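Local coordinates for protein adenosine deaminase (Burkholderia ambifaria, PDB 4GXW) that probably deaminates adenosine or a related purine by hydrolysis, using a zinc ion held in a TIM-barrel fold of the adenosine deaminase family, at residues V236-H241 with G338-D343; R254-G259 with L292-H297. All coordinates share one frame; numbering follows the deposited sequence.

Contact 1: V236-H241 with G338-D343; sequences VDRVDH and GAWVDD
Arg238 lays its guanidinium flat over the indole of Trp340. The planes are 23° apart and the centres 3.8 Å, and CZ stands almost straight above the five-membered ring, a cation-pi stack. NH1 is the atom pressed closest, 3.3 Å from both CD1 and NE1 of Trp340; NH1 and NE1 are both donors, so this is a face contact and no hydrogen bond. With chi1 at 60° CG of Arg238 is flanked by both backbone neighbours, N and C, and the chain then runs extended to NE, which carries the flat group out to the ring. NH1 also donates to Gly338 O at 2.9 Å; the oxygen lies in the guanidinium plane, while the donor sits above the carbonyl plane. A water in the plane of the indole accepts from Trp340 NE1 at 2.9 Å and donates to Gly338 O and, weakly, to Asp237 O across the contact. The carboxylate of Glu114 joins the two stacked residues: OE1 forms a salt bridge with Arg238 NH2, and OE2 accepts from Trp340 N. The contact thus ties barrel strand 238-239 to the loop between helices 325-338 and 343-371, beside strands 110-117, 151-159 and 212-217.

Contact 2: R254-G259 with L292-H297; sequences RYAERG and LGLKIH
Lys295, in the chain leading into and forming strand 295-298, reaches toward Gly259, which closes helix 249-258 with a Schellman motif. That helix is the crossover from strand 238-239 to strand 261-264 in the TIM barrel, and its last turn packs beside the chain of the next strand, 295-298, which runs parallel to 261-264. CB of Lys295 points toward the helix end, and CG lies anti to the carbonyl carbon (chi1 -68°). Beyond CG the chain is fully extended, and its CD passes 4.0 Å from Gly259 O. At the tip NZ forms a salt bridge with Asp337 of helix 325-338 and also donates to a water, which in turn donates to the same Gly259 O at 2.6 Å, so the ammonium reaches by way of water the oxygen that the aliphatic chain touches directly.

Farther up the helix, Ala256 CB presses on the backbone, 3.3 Å from Gly293 O, where the chain passes closest to the helix. The apolar part belongs to Leu294: its CD2 touches CB of Ala256 and CB of Tyr255, and lies 3.9 Å from Ala256 N. The tyrosine ring leads off toward helix 224-232, where its OH bonds Asp232. Waters carry the polar link between the backbones. One donates to Ala256 O at 2.7 Å, with Gly293 O a long, weak alternative; another accepts from Lys295 N at 2.9 Å, and lies within long, weak reach of Tyr255 O.

Contact 1 and contact 2 lie on the same side of the chain's centre, their centres 13 Å apart and their nearest atoms about 6 Å apart, without touching. Strand 238-239 and helix 249-258 are consecutive elements, and strand 261-264 comes next, its backbone bonded to Val239 on one side and to Lys295 and His297 on the other. Helix 325-338 joins them as well: it ends at Gly338 in contact 1, and its Asp337 holds Lys295 in contact 2. Contact 1 is nearer the metal: the Arg238 side chain is about 11 Å from the zinc ion and about 7 Å from that of its ligand His35. Contact 2 lies away from the metal site.

Contact 1: V236-H241 with G338-D343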
loop_
_atom_site.group_PDB
_atom_site.type_symbol
_atom_site.label_atom_id
_atom_site.label_comp_id
_atom_site.label_asym_id
_atom_site.label_seq_id
_atom_site.Cartn_x
_atom_site.Cartn_y
_atom_site.Cartn_z
ATOM N N VAL A 236 -11.336 12.207 -4.793
ATOM C CA VAL A 236 -10.451 11.069 -5.025
ATOM C C VAL A 236 -11.206 9.874 -5.596
ATOM O O VAL A 236 -12.406 9.682 -5.349
ATOM C CB VAL A 236 -9.674 10.639 -3.751
ATOM C CG1 VAL A 236 -8.773 11.767 -3.279
ATOM C CG2 VAL A 236 -10.622 10.199 -2.639
ATOM N N ASP A 237 -10.484 9.075 -6.365
ATOM C CA ASP A 237 -11.039 7.862 -6.942
ATOM C C ASP A 237 -11.085 6.705 -5.964
ATOM O O ASP A 237 -11.925 5.819 -6.090
ATOM C CB ASP A 237 -10.256 7.481 -8.195
ATOM C CG ASP A 237 -10.340 8.540 -9.249
ATOM O OD1 ASP A 237 -11.427 8.664 -9.865
ATOM O OD2 ASP A 237 -9.365 9.300 -9.444
ATOM N N ARG A 238 -10.162 6.698 -5.013
ATOM C CA ARG A 238 -10.203 5.732 -3.921
ATOM C C ARG A 238 -9.549 6.360 -2.700
ATOM O O ARG A 238 -8.988 7.449 -2.791
ATOM C CB ARG A 238 -9.562 4.385 -4.302
ATOM C CG ARG A 238 -8.099 4.479 -4.699
ATOM C CD ARG A 238 -7.509 3.104 -5.072
ATOM N NE ARG A 238 -6.063 3.217 -5.262
ATOM C CZ ARG A 238 -5.386 2.878 -6.360
ATOM N NH1 ARG A 238 -5.987 2.337 -7.411
ATOM N NH2 ARG A 238 -4.079 3.068 -6.404
ATOM N N VAL A 239 -9.656 5.681 -1.561
ATOM C CA VAL A 239 -9.154 6.189 -0.295
ATOM C C VAL A 239 -8.129 5.235 0.297
ATOM O O VAL A 239 -8.321 4.023 0.273
ATOM C CB VAL A 239 -10.318 6.376 0.717
ATOM C CG1 VAL A 239 -9.801 6.787 2.079
ATOM C CG2 VAL A 239 -11.306 7.399 0.210
ATOM N N ASP A 240 -7.042 5.784 0.832
ATOM C CA ASP A 240 -6.055 5.006 1.574
ATOM C C ASP A 240 -6.277 5.113 3.080
ATOM O O ASP A 240 -6.309 6.210 3.648
ATOM C CB ASP A 240 -4.633 5.400 1.167
ATOM C CG ASP A 240 -4.407 5.229 -0.318
ATOM O OD1 ASP A 240 -4.593 4.095 -0.830
ATOM O OD2 ASP A 240 -4.087 6.244 -0.985
ATOM N N HIS A 241 -6.457 3.943 3.695
ATOM C CA HIS A 241 -6.790 3.753 5.111
ATOM C C HIS A 241 -8.274 4.042 5.359
ATOM O O HIS A 241 -9.122 3.159 5.205
ATOM C CB HIS A 241 -5.883 4.547 6.062
ATOM C CG HIS A 241 -4.429 4.175 5.990
ATOM N ND1 HIS A 241 -3.966 2.891 6.199
ATOM C CD2 HIS A 241 -3.334 4.938 5.752
ATOM C CE1 HIS A 241 -2.646 2.884 6.099
ATOM N NE2 HIS A 241 -2.238 4.114 5.829
ATOM N N GLY A 338 -11.058 -1.290 -7.635
ATOM C CA GLY A 338 -10.306 -0.109 -7.254
ATOM C C GLY A 338 -9.094 0.204 -8.114
ATOM O O GLY A 338 -8.584 1.317 -8.065
ATOM N N ALA A 339 -8.628 -0.764 -8.898
ATOM C CA ALA A 339 -7.413 -0.589 -9.685
ATOM C C ALA A 339 -7.559 0.483 -10.762
ATOM O O ALA A 339 -8.646 0.731 -11.289
ATOM C CB ALA A 339 -6.979 -1.921 -10.301
ATOM N N TRP A 340 -6.432 1.096 -11.098
ATOM C CA TRP A 340 -6.400 2.152 -12.093
ATOM C C TRP A 340 -6.046 1.568 -13.457
ATOM O O TRP A 340 -4.986 1.833 -14.026
ATOM C CB TRP A 340 -5.440 3.251 -11.647
ATOM C CG TRP A 340 -6.004 4.043 -10.493
ATOM C CD1 TRP A 340 -7.267 3.933 -9.956
ATOM C CD2 TRP A 340 -5.340 5.067 -9.742
ATOM N NE1 TRP A 340 -7.419 4.836 -8.924
ATOM C CE2 TRP A 340 -6.251 5.533 -8.767
ATOM C CE3 TRP A 340 -4.059 5.619 -9.783
ATOM C CZ2 TRP A 340 -5.925 6.544 -7.859
ATOM C CZ3 TRP A 340 -3.739 6.619 -8.884
ATOM C CH2 TRP A 340 -4.668 7.072 -7.940
ATOM N N VAL A 341 -6.960 0.738 -13.951
ATOM C CA VAL A 341 -6.852 0.122 -15.268
ATOM C C VAL A 341 -8.194 0.292 -15.961
ATOM O O VAL A 341 -9.175 0.685 -15.320
ATOM C CB VAL A 341 -6.490 -1.384 -15.189
ATOM C CG1 VAL A 341 -5.120 -1.575 -14.560
ATOM C CG2 VAL A 341 -7.556 -2.183 -14.420
ATOM N N ASP A 342 -8.259 -0.000 -17.257
ATOM C CA ASP A 342 -9.524 0.230 -17.959
ATOM C C ASP A 342 -10.581 -0.848 -17.687
ATOM O O ASP A 342 -10.281 -1.907 -17.109
ATOM C CB ASP A 342 -9.333 0.483 -19.464
ATOM C CG ASP A 342 -8.723 -0.698 -20.202
ATOM O OD1 ASP A 342 -8.820 -1.846 -19.723
ATOM O OD2 ASP A 342 -8.160 -0.476 -21.295
ATOM N N ASP A 343 -11.813 -0.568 -18.100
ATOM C CA ASP A 343 -12.936 -1.457 -17.823
ATOM C C ASP A 343 -12.755 -2.847 -18.427
ATOM O O ASP A 343 -13.156 -3.843 -17.819
ATOM C CB ASP A 343 -14.249 -0.845 -18.317
ATOM C CG ASP A 343 -14.656 0.376 -17.525
ATOM O OD1 ASP A 343 -14.106 0.587 -16.425
ATOM O OD2 ASP A 343 -15.534 1.123 -18.000
HETATM O O HOH W 1 -9.897 3.814 -7.841
#

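Contact 2: R254-G259 with L292-H297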
loop_
_atom_site.group_PDB
_atom_site.type_symbol
_atom_site.label_atom_id
_atom_site.label_comp_id
_atom_site.label_asym_id
_atom_site.label_seq_id
_atom_site.Cartn_x
_atom_site.Cartn_y
_atom_site.Cartn_z
ATOM N N ARG A 254 -23.312 6.430 2.577
ATOM C CA ARG A 254 -23.164 7.152 1.315
ATOM C C ARG A 254 -22.024 6.605 0.480
ATOM O O ARG A 254 -22.162 6.412 -0.728
ATOM C CB ARG A 254 -22.969 8.647 1.562
ATOM C CG ARG A 254 -24.209 9.310 2.116
ATOM C CD ARG A 254 -24.074 10.815 2.228
ATOM N NE ARG A 254 -25.263 11.370 2.867
ATOM C CZ ARG A 254 -26.414 11.592 2.240
ATOM N NH1 ARG A 254 -26.536 11.314 0.947
ATOM N NH2 ARG A 254 -27.449 12.091 2.905
ATOM N N TYR A 255 -20.899 6.332 1.123
ATOM C CA TYR A 255 -19.734 5.875 0.378
ATOM C C TYR A 255 -19.838 4.392 0.021
ATOM O O TYR A 255 -19.276 3.964 -0.983
ATOM C CB TYR A 255 -18.432 6.202 1.117
ATOM C CG TYR A 255 -18.160 7.694 1.283
ATOM C CD1 TYR A 255 -18.946 8.666 0.654
ATOM C CD2 TYR A 255 -17.107 8.130 2.068
ATOM C CE1 TYR A 255 -18.686 10.030 0.826
ATOM C CE2 TYR A 255 -16.846 9.480 2.239
ATOM C CZ TYR A 255 -17.629 10.422 1.617
ATOM O OH TYR A 255 -17.351 11.761 1.808
ATOM N N ALA A 256 -20.563 3.621 0.833
ATOM C CA ALA A 256 -20.929 2.254 0.453
ATOM C C ALA A 256 -21.743 2.260 -0.844
ATOM O O ALA A 256 -21.458 1.503 -1.768
ATOM C CB ALA A 256 -21.709 1.577 1.569
ATOM N N GLU A 257 -22.750 3.125 -0.915
ATOM C CA GLU A 257 -23.576 3.221 -2.116
ATOM C C GLU A 257 -22.762 3.626 -3.350
ATOM O O GLU A 257 -23.023 3.158 -4.460
ATOM C CB GLU A 257 -24.726 4.203 -1.884
ATOM C CG GLU A 257 -25.637 4.365 -3.078
ATOM C CD GLU A 257 -26.826 5.238 -2.768
ATOM O OE1 GLU A 257 -26.632 6.342 -2.212
ATOM O OE2 GLU A 257 -27.961 4.822 -3.066
ATOM N N ARG A 258 -21.773 4.491 -3.157
ATOM C CA ARG A 258 -20.950 4.958 -4.269
ATOM C C ARG A 258 -19.858 3.955 -4.655
ATOM O O ARG A 258 -19.204 4.117 -5.689
ATOM C CB ARG A 258 -20.358 6.341 -3.958
ATOM C CG ARG A 258 -21.390 7.464 -4.109
ATOM C CD ARG A 258 -20.982 8.765 -3.430
ATOM N NE ARG A 258 -19.749 9.312 -3.984
ATOM C CZ ARG A 258 -19.147 10.411 -3.533
ATOM N NH1 ARG A 258 -19.673 11.095 -2.529
ATOM N NH2 ARG A 258 -18.023 10.828 -4.096
ATOM N N GLY A 259 -19.662 2.932 -3.827
ATOM C CA GLY A 259 -18.693 1.891 -4.135
ATOM C C GLY A 259 -17.233 2.313 -4.036
ATOM O O GLY A 259 -16.373 1.740 -4.706
ATOM N N LEU A 292 -20.132 -2.311 7.543
ATOM C CA LEU A 292 -20.719 -0.998 7.316
ATOM C C LEU A 292 -20.952 -0.746 5.818
ATOM O O LEU A 292 -21.310 0.367 5.413
ATOM C CB LEU A 292 -19.828 0.086 7.930
ATOM C CG LEU A 292 -19.980 0.261 9.443
ATOM C CD1 LEU A 292 -18.807 1.036 10.031
ATOM C CD2 LEU A 292 -21.297 0.971 9.742
ATOM N N GLY A 293 -20.748 -1.782 5.011
ATOM C CA GLY A 293 -21.022 -1.723 3.585
ATOM C C GLY A 293 -19.850 -1.277 2.728
ATOM O O GLY A 293 -19.976 -1.192 1.506
ATOM N N LEU A 294 -18.710 -0.999 3.354
ATOM C CA LEU A 294 -17.562 -0.457 2.634
ATOM C C LEU A 294 -16.763 -1.549 1.947
ATOM O O LEU A 294 -16.616 -2.651 2.481
ATOM C CB LEU A 294 -16.651 0.316 3.588
ATOM C CG LEU A 294 -17.336 1.420 4.391
ATOM C CD1 LEU A 294 -16.354 2.035 5.374
ATOM C CD2 LEU A 294 -17.901 2.492 3.467
ATOM N N LYS A 295 -16.252 -1.235 0.759
ATOM C CA LYS A 295 -15.346 -2.113 0.023
ATOM C C LYS A 295 -13.923 -1.878 0.481
ATOM O O LYS A 295 -13.379 -0.796 0.251
ATOM C CB LYS A 295 -15.431 -1.820 -1.480
ATOM C CG LYS A 295 -16.745 -2.198 -2.134
ATOM C CD LYS A 295 -16.648 -2.060 -3.655
ATOM C CE LYS A 295 -17.893 -2.590 -4.356
ATOM N NZ LYS A 295 -17.705 -2.635 -5.838
ATOM N N ILE A 296 -13.321 -2.869 1.125
ATOM C CA ILE A 296 -11.929 -2.766 1.531
ATOM C C ILE A 296 -11.049 -3.729 0.745
ATOM O O ILE A 296 -11.538 -4.695 0.148
ATOM C CB ILE A 296 -11.722 -2.959 3.060
ATOM C CG1 ILE A 296 -11.916 -4.427 3.467
ATOM C CG2 ILE A 296 -12.640 -2.020 3.847
ATOM C CD1 ILE A 296 -11.642 -4.692 4.954
ATOM N N HIS A 297 -9.749 -3.471 0.782
ATOM C CA HIS A 297 -8.768 -4.275 0.071
ATOM C C HIS A 297 -7.470 -4.224 0.858
ATOM O O HIS A 297 -6.946 -3.141 1.092
ATOM C CB HIS A 297 -8.558 -3.725 -1.340
ATOM C CG HIS A 297 -7.488 -4.441 -2.098
ATOM N ND1 HIS A 297 -6.223 -3.922 -2.262
ATOM C CD2 HIS A 297 -7.492 -5.648 -2.713
ATOM C CE1 HIS A 297 -5.491 -4.780 -2.954
ATOM N NE2 HIS A 297 -6.234 -5.836 -3.235
HETATM O O HOH W 2 -17.365 1.221 -0.375
HETATM O O HOH W 3 -19.548 -0.409 -1.703
HETATM O O HOH W 4 -16.468 0.182 -6.846
#